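Local coordinates for conserved hypothetical protein (Bacteroides thetaiotaomicron, PDB 2HQY) that is of unknown function but binds coenzyme A and is probably an acyl- or aminoacyl-transferase relative, akin to the C-terminal domain of phosphatidylglycerol lysyltransferases, at residues His144-Tyr155 with Ile242-Glu252; Leu198-Gly209 with Val218-Ile226. All blocks are in the same frame, centred on the assembly; numbering follows the deposited sequence.

Contact 1 of 2, residues His144-Tyr155 with Ile242-Glu252. With COA (coenzyme A), chain C.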
loop_
_atom_site.group_PDB
_atom_site.type_symbol
_atom_site.label_atom_id
_atom_site.label_comp_id
_atom_site.label_asym_id
_atom_site.label_seq_id
_atom_site.Cartn_x
_atom_site.Cartn_y
_atom_site.Cartn_z
ATOM N N HIS A 144 15.162 31.050 20.167
ATOM C CA HIS A 144 14.980 30.748 18.735
ATOM C C HIS A 144 13.698 31.401 18.206
ATOM O O HIS A 144 13.683 31.916 17.091
ATOM C CB HIS A 144 14.907 29.242 18.430
ATOM C CG HIS A 144 16.021 28.430 19.016
ATOM N ND1 HIS A 144 17.235 28.989 19.356
ATOM C CD2 HIS A 144 16.113 27.109 19.318
ATOM C CE1 HIS A 144 18.026 28.047 19.848
ATOM N NE2 HIS A 144 17.371 26.901 19.835
ATOM N N ILE A 145 12.636 31.352 19.005
ATOM C CA ILE A 145 11.339 31.934 18.636
ATOM C C ILE A 145 11.493 33.442 18.496
ATOM O O ILE A 145 10.977 34.059 17.553
ATOM C CB ILE A 145 10.253 31.654 19.728
ATOM C CG1 ILE A 145 9.924 30.151 19.833
ATOM C CG2 ILE A 145 9.019 32.533 19.528
ATOM C CD1 ILE A 145 9.608 29.479 18.534
ATOM N N ASN A 146 12.196 34.036 19.463
ATOM C CA ASN A 146 12.378 35.481 19.514
ATOM C C ASN A 146 13.228 35.980 18.346
ATOM O O ASN A 146 12.898 36.996 17.742
ATOM C CB ASN A 146 12.997 35.893 20.856
ATOM C CG ASN A 146 11.995 35.829 22.029
ATOM O OD1 ASN A 146 10.777 35.748 21.837
ATOM N ND2 ASN A 146 12.524 35.880 23.253
ATOM N N ARG A 147 14.294 35.244 18.024
ATOM C CA ARG A 147 15.141 35.504 16.853
ATOM C C ARG A 147 14.334 35.430 15.551
ATOM O O ARG A 147 14.480 36.289 14.654
ATOM C CB ARG A 147 16.301 34.504 16.796
ATOM C CG ARG A 147 17.398 34.860 15.774
ATOM C CD ARG A 147 18.660 33.992 15.931
ATOM N N PHE A 148 13.478 34.410 15.463
ATOM C CA PHE A 148 12.602 34.255 14.310
ATOM C C PHE A 148 11.680 35.457 14.136
ATOM O O PHE A 148 11.592 36.021 13.035
ATOM C CB PHE A 148 11.788 32.969 14.399
ATOM C CG PHE A 148 11.041 32.655 13.133
ATOM C CD1 PHE A 148 11.659 31.919 12.117
ATOM C CD2 PHE A 148 9.745 33.128 12.932
ATOM C CE1 PHE A 148 11.001 31.622 10.942
ATOM C CE2 PHE A 148 9.061 32.828 11.739
ATOM C CZ PHE A 148 9.704 32.069 10.740
ATOM N N ARG A 149 11.005 35.841 15.216
ATOM C CA ARG A 149 10.087 36.982 15.192
ATOM C C ARG A 149 10.804 38.259 14.776
ATOM O O ARG A 149 10.264 39.053 14.001
ATOM C CB ARG A 149 9.415 37.175 16.556
ATOM C CG ARG A 149 8.309 36.207 16.845
ATOM C CD ARG A 149 7.766 36.378 18.261
ATOM N NE ARG A 149 6.625 35.492 18.494
ATOM C CZ ARG A 149 6.350 34.890 19.652
ATOM N NH1 ARG A 149 7.125 35.062 20.706
ATOM N NH2 ARG A 149 5.282 34.104 19.757
ATOM N N ASN A 150 12.021 38.444 15.294
ATOM C CA ASN A 150 12.842 39.608 14.965
ATOM C C ASN A 150 13.286 39.633 13.508
ATOM O O ASN A 150 13.257 40.685 12.862
ATOM C CB ASN A 150 14.067 39.651 15.867
ATOM C CG ASN A 150 13.791 40.330 17.180
ATOM O OD1 ASN A 150 12.864 41.132 17.300
ATOM N ND2 ASN A 150 14.615 40.031 18.179
ATOM N N THR A 151 13.684 38.473 12.994
ATOM C CA THR A 151 14.158 38.371 11.620
ATOM C C THR A 151 12.991 38.445 10.645
ATOM O O THR A 151 13.097 39.118 9.618
ATOM C CB THR A 151 14.970 37.088 11.393
ATOM O OG1 THR A 151 16.053 37.069 12.322
ATOM C CG2 THR A 151 15.544 37.043 9.970
ATOM N N TYR A 152 11.875 37.797 11.003
ATOM C CA TYR A 152 10.710 37.697 10.128
ATOM C C TYR A 152 9.435 38.199 10.824
ATOM O O TYR A 152 8.517 37.409 11.083
ATOM C CB TYR A 152 10.532 36.243 9.668
ATOM C CG TYR A 152 11.778 35.607 9.077
ATOM C CD1 TYR A 152 12.464 34.592 9.760
ATOM C CD2 TYR A 152 12.276 36.021 7.844
ATOM C CE1 TYR A 152 13.610 34.002 9.209
ATOM C CE2 TYR A 152 13.411 35.441 7.287
ATOM C CZ TYR A 152 14.066 34.433 7.969
ATOM O OH TYR A 152 15.193 33.885 7.409
ATOM N N PRO A 153 9.370 39.516 11.127
ATOM C CA PRO A 153 8.308 40.059 12.005
ATOM C C PRO A 153 6.890 39.929 11.432
ATOM O O PRO A 153 5.903 40.022 12.187
ATOM C CB PRO A 153 8.688 41.538 12.148
ATOM C CG PRO A 153 9.561 41.830 10.964
ATOM C CD PRO A 153 10.285 40.580 10.643
ATOM N N ASP A 154 6.818 39.746 10.116
ATOM C CA ASP A 154 5.579 39.658 9.358
ATOM C C ASP A 154 5.342 38.221 8.810
ATOM O O ASP A 154 4.662 37.987 7.791
ATOM C CB ASP A 154 5.670 40.617 8.189
ATOM C CG ASP A 154 6.872 40.335 7.308
ATOM O OD1 ASP A 154 7.716 39.470 7.672
ATOM O OD2 ASP A 154 6.984 41.018 6.261
ATOM N N TYR A 155 5.896 37.251 9.500
ATOM C CA TYR A 155 5.607 35.861 9.132
ATOM C C TYR A 155 4.096 35.588 9.276
ATOM O O TYR A 155 3.379 36.321 9.986
ATOM C CB TYR A 155 6.470 34.922 9.983
ATOM C CG TYR A 155 5.919 34.615 11.376
ATOM C CD1 TYR A 155 5.005 33.558 11.567
ATOM C CD2 TYR A 155 6.314 35.354 12.480
ATOM C CE1 TYR A 155 4.494 33.256 12.839
ATOM C CE2 TYR A 155 5.819 35.056 13.756
ATOM C CZ TYR A 155 4.906 34.033 13.919
ATOM O OH TYR A 155 4.441 33.742 15.181
ATOM N N ILE A 242 15.873 28.599 6.081
ATOM C CA ILE A 242 15.169 29.513 6.986
ATOM C C ILE A 242 15.438 29.129 8.443
ATOM O O ILE A 242 14.912 28.132 8.948
ATOM C CB ILE A 242 13.644 29.559 6.708
ATOM C CG1 ILE A 242 13.352 29.698 5.201
ATOM C CG2 ILE A 242 12.955 30.673 7.536
ATOM C CD1 ILE A 242 13.838 30.993 4.566
ATOM N N ASP A 243 16.267 29.933 9.104
ATOM C CA ASP A 243 16.654 29.730 10.500
ATOM C C ASP A 243 15.465 29.953 11.449
ATOM O O ASP A 243 14.864 31.017 11.439
ATOM C CB ASP A 243 17.783 30.711 10.837
ATOM C CG ASP A 243 18.588 30.303 12.060
ATOM O OD1 ASP A 243 19.753 29.873 11.885
ATOM O OD2 ASP A 243 18.068 30.416 13.196
ATOM N N GLY A 244 15.143 28.950 12.270
ATOM C CA GLY A 244 14.089 29.097 13.293
ATOM C C GLY A 244 12.717 28.618 12.853
ATOM O O GLY A 244 11.742 28.646 13.628
ATOM N N ALA A 245 12.612 28.200 11.598
ATOM C CA ALA A 245 11.320 27.763 11.100
ATOM C C ALA A 245 10.806 26.509 11.813
ATOM O O ALA A 245 9.628 26.438 12.110
ATOM C CB ALA A 245 11.341 27.555 9.586
ATOM N N TYR A 246 11.667 25.526 12.074
ATOM C CA TYR A 246 11.223 24.347 12.847
ATOM C C TYR A 246 10.723 24.740 14.239
ATOM O O TYR A 246 9.660 24.269 14.684
ATOM C CB TYR A 246 12.331 23.287 12.964
ATOM C CG TYR A 246 12.436 22.374 11.752
ATOM C CD1 TYR A 246 13.562 22.405 10.918
ATOM C CD2 TYR A 246 11.396 21.476 11.434
ATOM C CE1 TYR A 246 13.666 21.538 9.800
ATOM C CE2 TYR A 246 11.478 20.624 10.316
ATOM C CZ TYR A 246 12.613 20.659 9.504
ATOM O OH TYR A 246 12.697 19.820 8.398
ATOM N N ALA A 247 11.463 25.619 14.922
ATOM C CA ALA A 247 11.028 26.079 16.260
ATOM C C ALA A 247 9.676 26.802 16.207
ATOM O O ALA A 247 8.796 26.551 17.052
ATOM C CB ALA A 247 12.094 27.004 16.924
ATOM N N MET A 248 9.522 27.720 15.253
ATOM C CA MET A 248 8.291 28.530 15.192
ATOM C C MET A 248 7.052 27.683 14.840
ATOM O O MET A 248 5.982 27.874 15.450
ATOM C CB MET A 248 8.411 29.710 14.230
ATOM C CG MET A 248 7.105 30.557 14.197
ATOM S SD MET A 248 6.683 31.182 15.900
ATOM C CE MET A 248 7.897 32.304 15.755
ATOM N N ILE A 249 7.182 26.767 13.882
ATOM C CA ILE A 249 6.013 25.955 13.491
ATOM C C ILE A 249 5.575 25.001 14.598
ATOM O O ILE A 249 4.376 24.802 14.828
ATOM C CB ILE A 249 6.146 25.245 12.122
ATOM C CG1 ILE A 249 4.729 24.841 11.657
ATOM C CG2 ILE A 249 7.148 24.056 12.172
ATOM C CD1 ILE A 249 4.533 24.756 10.215
ATOM N N ASN A 250 6.562 24.451 15.308
ATOM C CA ASN A 250 6.332 23.621 16.484
ATOM C C ASN A 250 5.493 24.398 17.521
ATOM O O ASN A 250 4.431 23.937 17.939
ATOM C CB ASN A 250 7.714 23.198 17.025
ATOM C CG ASN A 250 7.647 22.316 18.265
ATOM O OD1 ASN A 250 6.717 22.388 19.086
ATOM N ND2 ASN A 250 8.688 21.484 18.421
ATOM N N TYR A 251 5.968 25.598 17.896
ATOM C CA TYR A 251 5.287 26.480 18.831
ATOM C C TYR A 251 3.880 26.891 18.368
ATOM O O TYR A 251 2.927 26.805 19.143
ATOM C CB TYR A 251 6.153 27.714 19.061
ATOM C CG TYR A 251 5.532 28.707 20.004
ATOM C CD1 TYR A 251 5.587 28.509 21.379
ATOM C CD2 TYR A 251 4.861 29.824 19.513
ATOM C CE1 TYR A 251 5.013 29.437 22.256
ATOM C CE2 TYR A 251 4.276 30.765 20.384
ATOM C CZ TYR A 251 4.348 30.550 21.743
ATOM O OH TYR A 251 3.759 31.487 22.589
ATOM N N GLU A 252 3.734 27.349 17.126
ATOM C CA GLU A 252 2.394 27.788 16.671
ATOM C C GLU A 252 1.408 26.627 16.680
ATOM O O GLU A 252 0.276 26.770 17.136
ATOM C CB GLU A 252 2.466 28.427 15.274
ATOM C CG GLU A 252 3.126 29.833 15.278
ATOM C CD GLU A 252 2.117 30.959 15.444
ATOM O OE1 GLU A 252 0.912 30.672 15.672
ATOM O OE2 GLU A 252 2.542 32.138 15.366
HETATM N N1A COA C . 12.194 10.584 8.479
HETATM C C2A COA C . 11.994 11.916 8.457
HETATM N N3A COA C . 13.024 12.773 8.403
HETATM C C4A COA C . 14.305 12.307 8.365
HETATM C C5A COA C . 14.543 10.937 8.383
HETATM C C6A COA C . 13.446 10.064 8.438
HETATM N N6A COA C . 13.594 8.715 8.454
HETATM N N7A COA C . 15.891 10.780 8.335
HETATM C C8A COA C . 16.466 12.008 8.281
HETATM N N9A COA C . 15.496 12.933 8.325
HETATM C C1B COA C . 15.656 14.412 8.224
HETATM C C2B COA C . 16.260 15.230 9.360
HETATM O O2B COA C . 15.249 15.665 10.266
HETATM C C3B COA C . 16.788 16.422 8.576
HETATM O O3B COA C . 15.744 17.360 8.294
HETATM P P3B COA C . 16.075 18.914 8.020
HETATM O O7A COA C . 16.349 19.444 9.425
HETATM O O8A COA C . 14.842 19.459 7.310
HETATM O O9A COA C . 17.312 18.956 7.149
HETATM C C4B COA C . 17.249 15.856 7.242
HETATM O O4B COA C . 16.476 14.665 7.062
HETATM C C5B COA C . 18.753 15.556 7.220
HETATM O O5B COA C . 19.214 15.389 8.570
HETATM P P1A COA C . 20.286 14.282 9.086
HETATM O O1A COA C . 20.084 14.120 10.578
HETATM O O2A COA C . 20.268 13.044 8.200
HETATM O O3A COA C . 21.663 15.101 8.869
HETATM O O4A COA C . 23.376 16.346 7.481
HETATM O O5A COA C . 21.726 14.665 6.332
HETATM O O HOH W 1 15.539 31.469 15.153
#

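Contact 2 of 2, residues Leu198-Gly209 with Val218-Ile226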
loop_
_atom_site.group_PDB
_atom_site.type_symbol
_atom_site.label_atom_id
_atom_site.label_comp_id
_atom_site.label_asym_id
_atom_site.label_seq_id
_atom_site.Cartn_x
_atom_site.Cartn_y
_atom_site.Cartn_z
ATOM N N LEU A 198 -1.637 13.777 3.223
ATOM C CA LEU A 198 -2.069 15.064 2.614
ATOM C C LEU A 198 -3.229 14.874 1.632
ATOM O O LEU A 198 -4.218 15.633 1.646
ATOM C CB LEU A 198 -0.873 15.770 1.927
ATOM C CG LEU A 198 0.150 16.400 2.931
ATOM C CD1 LEU A 198 1.344 16.982 2.153
ATOM C CD2 LEU A 198 -0.463 17.494 3.854
ATOM N N HIS A 199 -3.125 13.862 0.767
ATOM C CA HIS A 199 -4.200 13.596 -0.183
ATOM C C HIS A 199 -5.540 13.228 0.513
ATOM O O HIS A 199 -6.621 13.456 -0.041
ATOM C CB HIS A 199 -3.848 12.401 -1.064
ATOM C CG HIS A 199 -2.793 12.636 -2.111
ATOM N ND1 HIS A 199 -2.042 11.642 -2.717
ATOM C CD2 HIS A 199 -2.296 13.809 -2.571
ATOM C CE1 HIS A 199 -1.171 12.196 -3.545
ATOM N NE2 HIS A 199 -1.304 13.509 -3.472
ATOM N N ASN A 200 -5.458 12.602 1.676
ATOM C CA ASN A 200 -6.648 12.158 2.403
ATOM C C ASN A 200 -6.838 12.888 3.745
ATOM O O ASN A 200 -7.412 12.354 4.687
ATOM C CB ASN A 200 -6.535 10.651 2.598
ATOM C CG ASN A 200 -6.518 9.922 1.260
ATOM O OD1 ASN A 200 -7.553 9.861 0.565
ATOM N ND2 ASN A 200 -5.354 9.402 0.875
ATOM N N PHE A 201 -6.404 14.133 3.792
ATOM C CA PHE A 201 -6.234 14.858 5.048
ATOM C C PHE A 201 -7.516 14.921 5.897
ATOM O O PHE A 201 -7.502 14.597 7.088
ATOM C CB PHE A 201 -5.781 16.293 4.712
ATOM C CG PHE A 201 -5.114 17.001 5.848
ATOM C CD1 PHE A 201 -3.763 16.744 6.151
ATOM C CD2 PHE A 201 -5.807 17.964 6.593
ATOM C CE1 PHE A 201 -3.082 17.449 7.179
ATOM C CE2 PHE A 201 -5.146 18.676 7.649
ATOM C CZ PHE A 201 -3.783 18.415 7.948
ATOM N N GLU A 202 -8.612 15.332 5.275
ATOM C CA GLU A 202 -9.865 15.500 6.007
ATOM C C GLU A 202 -10.474 14.177 6.417
ATOM O O GLU A 202 -10.957 14.035 7.554
ATOM C CB GLU A 202 -10.849 16.338 5.197
ATOM C CG GLU A 202 -10.379 17.780 5.197
ATOM C CD GLU A 202 -11.432 18.770 4.738
ATOM O OE1 GLU A 202 -12.238 18.440 3.825
ATOM O OE2 GLU A 202 -11.434 19.897 5.286
ATOM N N ALA A 203 -10.445 13.193 5.518
ATOM C CA ALA A 203 -11.001 11.872 5.831
ATOM C C ALA A 203 -10.301 11.244 7.040
ATOM O O ALA A 203 -10.933 10.566 7.833
ATOM C CB ALA A 203 -10.895 10.937 4.641
ATOM N N LEU A 204 -8.989 11.432 7.122
ATOM C CA LEU A 204 -8.193 10.867 8.227
ATOM C C LEU A 204 -8.456 11.536 9.580
ATOM O O LEU A 204 -8.251 10.899 10.621
ATOM C CB LEU A 204 -6.719 10.934 7.905
ATOM C CG LEU A 204 -6.261 10.018 6.780
ATOM C CD1 LEU A 204 -4.827 10.445 6.372
ATOM C CD2 LEU A 204 -6.310 8.512 7.235
ATOM N N GLY A 205 -8.901 12.796 9.565
ATOM C CA GLY A 205 -9.102 13.546 10.813
ATOM C C GLY A 205 -7.895 14.367 11.249
ATOM O O GLY A 205 -7.780 14.759 12.432
ATOM N N LEU A 206 -7.009 14.676 10.298
ATOM C CA LEU A 206 -5.775 15.384 10.642
ATOM C C LEU A 206 -6.011 16.881 10.794
ATOM O O LEU A 206 -6.973 17.433 10.193
ATOM C CB LEU A 206 -4.736 15.165 9.560
ATOM C CG LEU A 206 -4.105 13.780 9.446
ATOM C CD1 LEU A 206 -3.383 13.686 8.092
ATOM C CD2 LEU A 206 -3.110 13.630 10.585
ATOM N N THR A 207 -5.168 17.527 11.604
ATOM C CA THR A 207 -5.103 18.984 11.617
ATOM C C THR A 207 -3.668 19.370 11.396
ATOM O O THR A 207 -2.759 18.560 11.681
ATOM C CB THR A 207 -5.616 19.601 12.924
ATOM O OG1 THR A 207 -4.994 18.931 14.013
ATOM C CG2 THR A 207 -7.143 19.422 13.033
ATOM N N GLY A 208 -3.433 20.583 10.892
ATOM C CA GLY A 208 -2.047 20.950 10.643
ATOM C C GLY A 208 -1.842 22.424 10.573
ATOM O O GLY A 208 -2.796 23.201 10.670
ATOM N N GLY A 209 -0.597 22.808 10.337
ATOM C CA GLY A 209 -0.267 24.256 10.246
ATOM C C GLY A 209 0.821 24.460 9.202
ATOM O O GLY A 209 1.556 23.502 8.827
ATOM N N VAL A 218 7.374 28.015 4.081
ATOM C CA VAL A 218 8.686 27.598 4.569
ATOM C C VAL A 218 8.646 26.439 5.578
ATOM O O VAL A 218 9.684 25.936 5.974
ATOM C CB VAL A 218 9.510 28.780 5.194
ATOM C CG1 VAL A 218 9.812 29.852 4.146
ATOM C CG2 VAL A 218 8.836 29.346 6.467
ATOM N N ALA A 219 7.456 26.042 6.024
ATOM C CA ALA A 219 7.330 24.875 6.914
ATOM C C ALA A 219 5.886 24.408 6.927
ATOM O O ALA A 219 4.989 25.215 6.673
ATOM C CB ALA A 219 7.765 25.221 8.341
ATOM N N PHE A 220 5.669 23.116 7.199
ATOM C CA PHE A 220 4.319 22.640 7.554
ATOM C C PHE A 220 4.427 21.479 8.537
ATOM O O PHE A 220 5.507 20.861 8.689
ATOM C CB PHE A 220 3.491 22.268 6.307
ATOM C CG PHE A 220 3.943 20.994 5.637
ATOM C CD1 PHE A 220 3.382 19.762 6.011
ATOM C CD2 PHE A 220 4.930 21.035 4.637
ATOM C CE1 PHE A 220 3.812 18.560 5.414
ATOM C CE2 PHE A 220 5.351 19.839 4.018
ATOM C CZ PHE A 220 4.787 18.598 4.430
ATOM N N THR A 221 3.317 21.182 9.194
ATOM C CA THR A 221 3.271 20.122 10.213
ATOM C C THR A 221 1.855 19.641 10.293
ATOM O O THR A 221 0.937 20.425 10.014
ATOM C CB THR A 221 3.782 20.656 11.602
ATOM O OG1 THR A 221 3.898 19.580 12.534
ATOM C CG2 THR A 221 2.875 21.748 12.184
ATOM N N PHE A 222 1.657 18.368 10.650
ATOM C CA PHE A 222 0.314 17.871 10.887
ATOM C C PHE A 222 0.337 16.696 11.861
ATOM O O PHE A 222 1.417 16.093 12.142
ATOM C CB PHE A 222 -0.422 17.529 9.571
ATOM C CG PHE A 222 0.210 16.447 8.732
ATOM C CD1 PHE A 222 0.142 15.095 9.135
ATOM C CD2 PHE A 222 0.734 16.756 7.475
ATOM C CE1 PHE A 222 0.660 14.077 8.307
ATOM C CE2 PHE A 222 1.264 15.755 6.649
ATOM C CZ PHE A 222 1.208 14.412 7.058
ATOM N N GLY A 223 -0.840 16.403 12.404
ATOM C CA GLY A 223 -1.007 15.302 13.334
ATOM C C GLY A 223 -2.455 15.161 13.709
ATOM O O GLY A 223 -3.329 15.822 13.143
ATOM N N MET A 224 -2.714 14.253 14.640
ATOM C CA MET A 224 -4.066 14.094 15.165
ATOM C C MET A 224 -4.017 13.371 16.496
ATOM O O MET A 224 -2.963 12.886 16.902
ATOM C CB MET A 224 -4.974 13.330 14.144
ATOM C CG MET A 224 -4.621 11.805 13.855
ATOM S SD MET A 224 -5.730 11.030 12.632
ATOM C CE MET A 224 -7.272 10.938 13.578
ATOM N N PRO A 225 -5.161 13.265 17.187
ATOM C CA PRO A 225 -5.159 12.548 18.472
ATOM C C PRO A 225 -4.741 11.076 18.333
ATOM O O PRO A 225 -5.038 10.425 17.308
ATOM C CB PRO A 225 -6.637 12.651 18.923
ATOM C CG PRO A 225 -7.102 13.926 18.263
ATOM C CD PRO A 225 -6.489 13.817 16.885
ATOM N N ILE A 226 -4.043 10.572 19.358
ATOM C CA ILE A 226 -3.714 9.145 19.495
ATOM C C ILE A 226 -4.681 8.518 20.503
ATOM O O ILE A 226 -5.251 7.454 20.264
ATOM C CB ILE A 226 -2.262 8.930 19.965
ATOM C CG1 ILE A 226 -1.281 9.324 18.850
ATOM C CG2 ILE A 226 -2.023 7.429 20.367
ATOM C CD1 ILE A 226 0.128 9.757 19.419
#

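Contact 1 of 2, residues His144-Tyr155 with Ile242-Glu252
Phe-148 and Gly-244 bring their backbones to 5.5 Å, CA to CA, where helix 144-151 crosses helix 245-252 at a signed angle of -104°, the segment axes 8.8 Å apart. Gly-244 is the N-cap of the second helix; with its positive phi, a CB here would be jammed against the preceding carbonyl oxygen and press on Phe-148 CD1. Phe-148 has CG anti to the backbone N (chi1 -171°), which carries its ring over the start of that helix. There Met-248 CB makes a CH-pi contact over one face, 4.0 Å from the ring centroid, while Tyr-152 CD1 covers the opposite face and Asp-243 O sits at the edge, in plane. Met-248 bends at chi2 and chi3, bringing CE back to 3.5 Å from Phe-148 CD2. Its SD meets the Tyr-155 ring obliquely, 4.7 Å from the centroid, a Met-aromatic contact. Beyond the sulfur, Tyr-155 OH donates a very short hydrogen bond of 2.5 Å to Glu-252 OE2, which lies in the ring plane although the carboxylate is turned 74° from it. Ile-145 CD1 packs 3.4 Å from Ala-247 O and also reaches Tyr-251 CB. The Arg-149 guanidinium stands nearly perpendicular to the Tyr-251 ring, NH2 3.5 Å from Tyr-251 CE2.

Apolar packing of the two helices and their adjoining turns holds the helix that carries the CoA-binding Tyr-246. It packs against strand 207-213, whose Leu-211 and Val-213 touch Phe-148, while Ile-249 of helix 245-256 rests on Ala-219 and Thr-221 of strand 216-227.

Contact 2 of 2, residues Leu198-Gly209 with Val218-Ile226
Thr-207 to Gly-209 pair with Thr-221 to Gly-223 as antiparallel strands, the segment axes 4.6 Å apart at 163°, with four backbone hydrogen bonds joining Thr-207 to Gly-223 and Gly-209 to Thr-221. The intervening non-hydrogen-bonded pair, Gly-208 with Phe-222, is close at 3.9 Å between CA atoms; a CB on Gly-208 would clash with Thr-221 O.

Phe-222 holds CG between its backbone N and carbonyl carbon (chi1 62°), placing its ring against Leu-198, Phe-201 and Leu-206. Phe-201 points an edge at its face in an offset edge-to-face pair, centroids 5.7 Å apart and planes at 88°. The same edge brings Phe-201 CE1 to 3.6 Å from Phe-222 CB. Two leucines pack obliquely against the Phe-222 ring: Leu-198 CD2 lies 3.7 Å from Phe-222 CE2, and Leu-206 CD1 lies 3.9 Å from Phe-222 CD1. Leu-206 CB in turn sits over the centre of the Phe-201 ring. With an alanine at Phe-222, the edge of Phe-201 would probably lose the face it meets, and a gap would open between Leu-198 and Leu-206.

Gly-205 ends the short helical turn in a Schellman motif, its positive phi reversing the chain into the strand. Met-224 packs against this turn, CE only 3.1 Å from Leu-204 O, a buried carbonyl with no hydrogen-bond partner in the model.

These strands form the hairpin 207-213 and 216-227. Strand 230-238 flanks it, with Thr-221 OG1 hydrogen-bonded to Val-235 O, while Leu-198 and Phe-220 pack on helix 165-179 and Leu-206 and Met-224 reach Ser-32 of helix 31-36.

How the contacts relate
The two contacts have centres 21 Å apart yet touch, chiefly through Ile-249 of contact 1, whose CD1 lies 3.4 Å from Phe-220 CA of contact 2 and whose CG1 lies 3.6 Å from Thr-221 CG2; Ile-242 also packs on Val-218. Helix 245-256 bridges helix 139-151 and the hairpin. From it, Tyr-246 OH hydrogen-bonds the 3'-phosphate oxygen O8A of coenzyme A at 2.4 Å, so short that the exact length is doubtful. Contact 2 lies farther from the ligand, the Ala-219 side chain about 9 Å from it and that of Phe-220 about 7 Å from that of CoA-binding Trp-175. The family belongs to the acetyltransferase clan, and a coenzyme A site beside this hairpin fits that.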